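Local coordinates for Crov588 (Cafeteriavirus, PDB 6NYR), which is of unknown function but folds as a nearly circular solenoid of leucine-rich repeats, a repeat family that often mediates protein binding, at residues V430-G435 against T452-G457; Y475-H480 against Y497-H502. One frame throughout, in Å; residues are numbered along the deposited sequence.

Overall arrangement
Following the chain from the N terminus, contact 1 comes first: residues 430-435 run forward, the chain loops outward through 16 residues without helix or strand, and residues 452-457 close that coil by lying beside 430-435. After the next loop, contact 2 repeats the step with 475-480 and 497-502. The two contacts follow in series, neither nesting nor crossing, with centres about 10 Å apart. They join directly, because strand 453-455 also neighbours strand 475-477: Phe456 N and Glu477 O are 2.9 Å apart, a probable hydrogen bond. Four successive coils of the FNIP-repeat solenoid are thus tied edge to edge along the parallel strands that line the inside of the ring.

Contact 1: residues V430-G435 against T452-G457; sequences VHLSFG and THLSFG
Val430 O receives two backbone N-H groups from the neighbouring coil: His453 N at 3.0 Å, almost in line with the carbonyl bond, and Thr452 N, also at 3.0 Å, in the carbonyl plane on a lone pair. The ladder continues through Leu432 N to His453 O, a longer Ser455 N to Leu432 O (3.3 Å), and a nearly straight Phe434 N to Ser455 O (176° at the hydrogen). It joins parallel strands 431-433 and 453-455, with like residues paired in the leucine-rich-repeat solenoid.

His431, Ser433 and their partners occupy one face. His431 NE2 sits over the centre of the His453 ring, 3.3 Å from His453 CG, while the two ring planes are inclined by 31°. Ser455 OG, set between its backbone N and carbonyl carbon (chi1 76°), swings toward Ser433 and comes to 3.2 Å from Ser433 OG. Water 1 donates to Phe434 O and is hydrogen-bonded to Ser455 OG.

On the leucine face, Leu454 CD1 touches both Leu432 CG and, at the ring edge, Phe434 CE2, 4.1 Å from each. The Phe434 and Phe456 rings lie nearly parallel but slid apart, and Phe434 CD2 lies 3.7 Å from Phe456 CE2. Phe438 stacks on Phe434 and Phe460 on Phe456, adding a second ring to each in the core.

The chemistry is divided by face: apolar groups fill the buried side, imidazoles and hydroxyls line the other, and backbone bonds fix the register between them.

Contact 2: residues Y475-H480 against Y497-H502; sequences YLELGH and YLELGH
Leu478 N donates to Glu499 O at 2.9 Å and 179°, one of three backbone bonds that join parallel strands 475-477 and 497-499 in this leucine-rich-repeat solenoid; the others run from Glu499 N to Leu476 O and from Leu476 N to Tyr497 O. Within each strand, a tyrosine hydroxyl donates to a carboxylate: Tyr475 OH to Glu477 OE1 at 2.6 Å, and Tyr497 OH to Glu499 OE1. Both tyrosines carry CG anti to the backbone N (178° in Tyr475), leaning their rings forward over the strand, so that each OH reaches the glutamate two residues on. The rings are parallel within 2° but slid apart, with Tyr475 CE2 3.2 Å from Tyr497 CD1. The carboxylates stack, Glu477 OE2 4.0 Å from Glu499 OE2; the like charges would tend to raise the acids' pKa, an effect that the donated tyrosine hydroxyls probably offset in part.

On the buried face, Leu498 CD1 packs against Leu476 CD2 at 3.5 Å, and Leu478 CD1 meets Leu500 CD2.

Beyond the glycines, His480 and His502 form an offset stack, a row that His458 continues. His480 NE2 lies over one face of the His502 ring, 3.3 Å from His502 CG.

Contact 1: residues V430-G435 against T452-G457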
loop_
_atom_site.group_PDB
_atom_site.type_symbol
_atom_site.label_atom_id
_atom_site.label_comp_id
_atom_site.label_asym_id
_atom_site.label_seq_id
_atom_site.Cartn_x
_atom_site.Cartn_y
_atom_site.Cartn_z
ATOM N N VAL A 430 23.825 -8.227 -7.601
ATOM C CA VAL A 430 22.873 -9.183 -7.065
ATOM C C VAL A 430 21.553 -9.148 -7.827
ATOM O O VAL A 430 20.969 -10.198 -8.109
ATOM C CB VAL A 430 22.647 -8.926 -5.559
ATOM C CG1 VAL A 430 21.609 -9.885 -4.994
ATOM C CG2 VAL A 430 23.960 -9.046 -4.797
ATOM N N HIS A 431 21.072 -7.954 -8.171
ATOM C CA HIS A 431 19.795 -7.785 -8.850
ATOM C C HIS A 431 20.013 -7.092 -10.186
ATOM O O HIS A 431 20.592 -5.999 -10.237
ATOM C CB HIS A 431 18.812 -6.969 -8.000
ATOM C CG HIS A 431 18.184 -7.744 -6.885
ATOM N ND1 HIS A 431 18.819 -7.960 -5.681
ATOM C CD2 HIS A 431 16.978 -8.351 -6.792
ATOM C CE1 HIS A 431 18.030 -8.670 -4.894
ATOM N NE2 HIS A 431 16.910 -8.924 -5.545
ATOM N N LEU A 432 19.545 -7.721 -11.259
ATOM C CA LEU A 432 19.630 -7.151 -12.596
ATOM C C LEU A 432 18.257 -7.225 -13.244
ATOM O O LEU A 432 17.649 -8.299 -13.302
ATOM C CB LEU A 432 20.663 -7.888 -13.450
ATOM C CG LEU A 432 20.773 -7.390 -14.892
ATOM C CD1 LEU A 432 20.993 -5.881 -14.911
ATOM C CD2 LEU A 432 21.886 -8.105 -15.634
ATOM N N SER A 433 17.778 -6.091 -13.740
ATOM C CA SER A 433 16.429 -5.981 -14.279
ATOM C C SER A 433 16.492 -5.242 -15.604
ATOM O O SER A 433 16.976 -4.104 -15.661
ATOM C CB SER A 433 15.508 -5.261 -13.292
ATOM O OG SER A 433 14.166 -5.269 -13.741
ATOM N N PHE A 434 16.015 -5.890 -16.664
ATOM C CA PHE A 434 15.953 -5.291 -17.990
ATOM C C PHE A 434 14.545 -4.785 -18.277
ATOM O O PHE A 434 13.557 -5.418 -17.896
ATOM C CB PHE A 434 16.358 -6.291 -19.078
ATOM C CG PHE A 434 17.821 -6.605 -19.102
ATOM C CD1 PHE A 434 18.726 -5.698 -19.624
ATOM C CD2 PHE A 434 18.293 -7.813 -18.613
ATOM C CE1 PHE A 434 20.071 -5.983 -19.650
ATOM C CE2 PHE A 434 19.639 -8.104 -18.637
ATOM C CZ PHE A 434 20.529 -7.190 -19.154
ATOM N N GLY A 435 14.466 -3.652 -18.972
ATOM C CA GLY A 435 13.202 -3.027 -19.283
ATOM C C GLY A 435 12.560 -3.592 -20.537
ATOM O O GLY A 435 12.931 -4.646 -21.058
ATOM N N THR A 452 21.870 -13.077 -8.261
ATOM C CA THR A 452 20.823 -13.984 -7.814
ATOM C C THR A 452 19.472 -13.736 -8.471
ATOM O O THR A 452 18.714 -14.689 -8.661
ATOM C CB THR A 452 20.652 -13.890 -6.289
ATOM O OG1 THR A 452 20.324 -12.543 -5.930
ATOM C CG2 THR A 452 21.930 -14.311 -5.579
ATOM N N HIS A 453 19.148 -12.495 -8.823
ATOM C CA HIS A 453 17.858 -12.171 -9.415
ATOM C C HIS A 453 18.053 -11.593 -10.807
ATOM O O HIS A 453 18.784 -10.612 -10.981
ATOM C CB HIS A 453 17.079 -11.174 -8.562
ATOM C CG HIS A 453 16.546 -11.749 -7.292
ATOM N ND1 HIS A 453 15.212 -11.769 -6.963
ATOM C CD2 HIS A 453 17.179 -12.387 -6.293
ATOM C CE1 HIS A 453 15.061 -12.334 -5.775
ATOM N NE2 HIS A 453 16.250 -12.678 -5.329
ATOM N N LEU A 454 17.382 -12.191 -11.788
ATOM C CA LEU A 454 17.427 -11.725 -13.169
ATOM C C LEU A 454 16.017 -11.736 -13.733
ATOM O O LEU A 454 15.319 -12.750 -13.648
ATOM C CB LEU A 454 18.350 -12.603 -14.019
ATOM C CG LEU A 454 18.407 -12.316 -15.517
ATOM C CD1 LEU A 454 18.905 -10.914 -15.805
ATOM C CD2 LEU A 454 19.290 -13.354 -16.208
ATOM N N SER A 455 15.603 -10.613 -14.314
ATOM C CA SER A 455 14.287 -10.501 -14.925
ATOM C C SER A 455 14.414 -9.739 -16.233
ATOM O O SER A 455 15.165 -8.762 -16.321
ATOM C CB SER A 455 13.293 -9.795 -13.998
ATOM O OG SER A 455 13.524 -8.401 -13.981
ATOM N N PHE A 456 13.663 -10.182 -17.238
ATOM C CA PHE A 456 13.665 -9.576 -18.558
ATOM C C PHE A 456 12.313 -8.938 -18.846
ATOM O O PHE A 456 11.285 -9.318 -18.279
ATOM C CB PHE A 456 13.985 -10.614 -19.643
ATOM C CG PHE A 456 15.394 -11.126 -19.599
ATOM C CD1 PHE A 456 15.726 -12.216 -18.813
ATOM C CD2 PHE A 456 16.385 -10.530 -20.361
ATOM C CE1 PHE A 456 17.027 -12.691 -18.778
ATOM C CE2 PHE A 456 17.679 -11.000 -20.330
ATOM C CZ PHE A 456 18.001 -12.081 -19.536
ATOM N N GLY A 457 12.328 -7.960 -19.749
ATOM C CA GLY A 457 11.140 -7.226 -20.121
ATOM C C GLY A 457 10.425 -7.813 -21.321
ATOM O O GLY A 457 10.663 -8.953 -21.730
HETATM O O HOH W 1 11.895 -6.558 -15.900
HETATM O O HOH W 2 13.325 -6.883 -22.196
#

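Contact 2: residues Y475-H480 against Y497-H502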
loop_
_atom_site.group_PDB
_atom_site.type_symbol
_atom_site.label_atom_id
_atom_site.label_comp_id
_atom_site.label_asym_id
_atom_site.label_seq_id
_atom_site.Cartn_x
_atom_site.Cartn_y
_atom_site.Cartn_z
ATOM N N TYR A 475 16.432 -16.710 -9.048
ATOM C CA TYR A 475 15.186 -16.147 -9.556
ATOM C C TYR A 475 15.382 -15.752 -11.011
ATOM O O TYR A 475 16.255 -14.934 -11.322
ATOM C CB TYR A 475 14.770 -14.930 -8.714
ATOM C CG TYR A 475 13.510 -14.236 -9.175
ATOM C CD1 TYR A 475 13.525 -13.364 -10.256
ATOM C CD2 TYR A 475 12.307 -14.436 -8.515
ATOM C CE1 TYR A 475 12.375 -12.727 -10.678
ATOM C CE2 TYR A 475 11.152 -13.800 -8.926
ATOM C CZ TYR A 475 11.189 -12.949 -10.011
ATOM O OH TYR A 475 10.040 -12.311 -10.426
ATOM N N LEU A 476 14.559 -16.312 -11.893
ATOM C CA LEU A 476 14.613 -16.013 -13.318
ATOM C C LEU A 476 13.200 -15.733 -13.800
ATOM O O LEU A 476 12.338 -16.617 -13.756
ATOM C CB LEU A 476 15.233 -17.169 -14.106
ATOM C CG LEU A 476 15.224 -17.038 -15.628
ATOM C CD1 LEU A 476 15.955 -15.769 -16.051
ATOM C CD2 LEU A 476 15.834 -18.262 -16.286
ATOM N N GLU A 477 12.967 -14.507 -14.257
ATOM C CA GLU A 477 11.687 -14.108 -14.823
ATOM C C GLU A 477 11.900 -13.728 -16.280
ATOM O O GLU A 477 12.655 -12.797 -16.578
ATOM C CB GLU A 477 11.087 -12.934 -14.055
ATOM C CG GLU A 477 9.818 -12.384 -14.684
ATOM C CD GLU A 477 9.151 -11.337 -13.823
ATOM O OE1 GLU A 477 9.632 -11.102 -12.694
ATOM O OE2 GLU A 477 8.151 -10.746 -14.276
ATOM N N LEU A 478 11.235 -14.441 -17.179
ATOM C CA LEU A 478 11.282 -14.147 -18.602
ATOM C C LEU A 478 10.008 -13.417 -19.003
ATOM O O LEU A 478 8.952 -13.576 -18.382
ATOM C CB LEU A 478 11.457 -15.429 -19.416
ATOM C CG LEU A 478 12.801 -16.106 -19.137
ATOM C CD1 LEU A 478 12.720 -17.609 -19.316
ATOM C CD2 LEU A 478 13.888 -15.521 -20.034
ATOM N N GLY A 479 10.118 -12.611 -20.056
ATOM C CA GLY A 479 9.108 -11.632 -20.385
ATOM C C GLY A 479 8.143 -12.093 -21.459
ATOM O O GLY A 479 8.132 -13.247 -21.885
ATOM N N HIS A 480 7.317 -11.140 -21.902
ATOM C CA HIS A 480 6.206 -11.439 -22.798
ATOM C C HIS A 480 6.657 -12.227 -24.019
ATOM O O HIS A 480 6.041 -13.234 -24.386
ATOM C CB HIS A 480 5.532 -10.129 -23.230
ATOM C CG HIS A 480 4.213 -10.322 -23.911
ATOM N ND1 HIS A 480 4.100 -10.661 -25.243
ATOM C CD2 HIS A 480 2.948 -10.220 -23.440
ATOM C CE1 HIS A 480 2.821 -10.767 -25.559
ATOM N NE2 HIS A 480 2.102 -10.500 -24.485
ATOM N N TYR A 497 13.224 -20.318 -8.499
ATOM C CA TYR A 497 12.047 -19.665 -9.063
ATOM C C TYR A 497 12.279 -19.412 -10.542
ATOM O O TYR A 497 13.276 -18.785 -10.921
ATOM C CB TYR A 497 11.743 -18.354 -8.331
ATOM C CG TYR A 497 10.497 -17.635 -8.804
ATOM C CD1 TYR A 497 10.528 -16.800 -9.914
ATOM C CD2 TYR A 497 9.290 -17.783 -8.136
ATOM C CE1 TYR A 497 9.394 -16.137 -10.345
ATOM C CE2 TYR A 497 8.146 -17.125 -8.563
ATOM C CZ TYR A 497 8.203 -16.302 -9.666
ATOM O OH TYR A 497 7.075 -15.643 -10.093
ATOM N N LEU A 498 11.367 -19.911 -11.374
ATOM C CA LEU A 498 11.426 -19.706 -12.817
ATOM C C LEU A 498 10.035 -19.325 -13.294
ATOM O O LEU A 498 9.102 -20.128 -13.189
ATOM C CB LEU A 498 11.908 -20.966 -13.540
ATOM C CG LEU A 498 11.849 -20.942 -15.068
ATOM C CD1 LEU A 498 12.818 -19.914 -15.639
ATOM C CD2 LEU A 498 12.119 -22.327 -15.652
ATOM N N GLU A 499 9.902 -18.119 -13.831
ATOM C CA GLU A 499 8.641 -17.630 -14.370
ATOM C C GLU A 499 8.800 -17.436 -15.873
ATOM O O GLU A 499 9.643 -16.651 -16.318
ATOM C CB GLU A 499 8.221 -16.321 -13.707
ATOM C CG GLU A 499 6.856 -15.825 -14.179
ATOM C CD GLU A 499 6.432 -14.525 -13.527
ATOM O OE1 GLU A 499 6.898 -14.235 -12.403
ATOM O OE2 GLU A 499 5.632 -13.793 -14.148
ATOM N N LEU A 500 7.995 -18.157 -16.642
ATOM C CA LEU A 500 7.958 -18.043 -18.090
ATOM C C LEU A 500 6.874 -17.052 -18.485
ATOM O O LEU A 500 5.881 -16.877 -17.773
ATOM C CB LEU A 500 7.700 -19.414 -18.706
ATOM C CG LEU A 500 8.845 -20.373 -18.359
ATOM C CD1 LEU A 500 8.365 -21.812 -18.276
ATOM C CD2 LEU A 500 9.980 -20.244 -19.370
ATOM N N GLY A 501 7.077 -16.395 -19.625
ATOM C CA GLY A 501 6.250 -15.283 -20.031
ATOM C C GLY A 501 5.115 -15.669 -20.964
ATOM O O GLY A 501 4.839 -16.842 -21.221
ATOM N N HIS A 502 4.442 -14.634 -21.470
ATOM C CA HIS A 502 3.232 -14.830 -22.257
ATOM C C HIS A 502 3.460 -15.799 -23.407
ATOM O O HIS A 502 2.699 -16.756 -23.591
ATOM C CB HIS A 502 2.737 -13.483 -22.801
ATOM C CG HIS A 502 1.476 -13.590 -23.602
ATOM N ND1 HIS A 502 1.471 -13.895 -24.947
ATOM C CD2 HIS A 502 0.178 -13.440 -23.245
ATOM C CE1 HIS A 502 0.224 -13.932 -25.383
ATOM N NE2 HIS A 502 -0.580 -13.657 -24.371
HETATM O O HOH W 3 6.615 -12.256 -17.025
#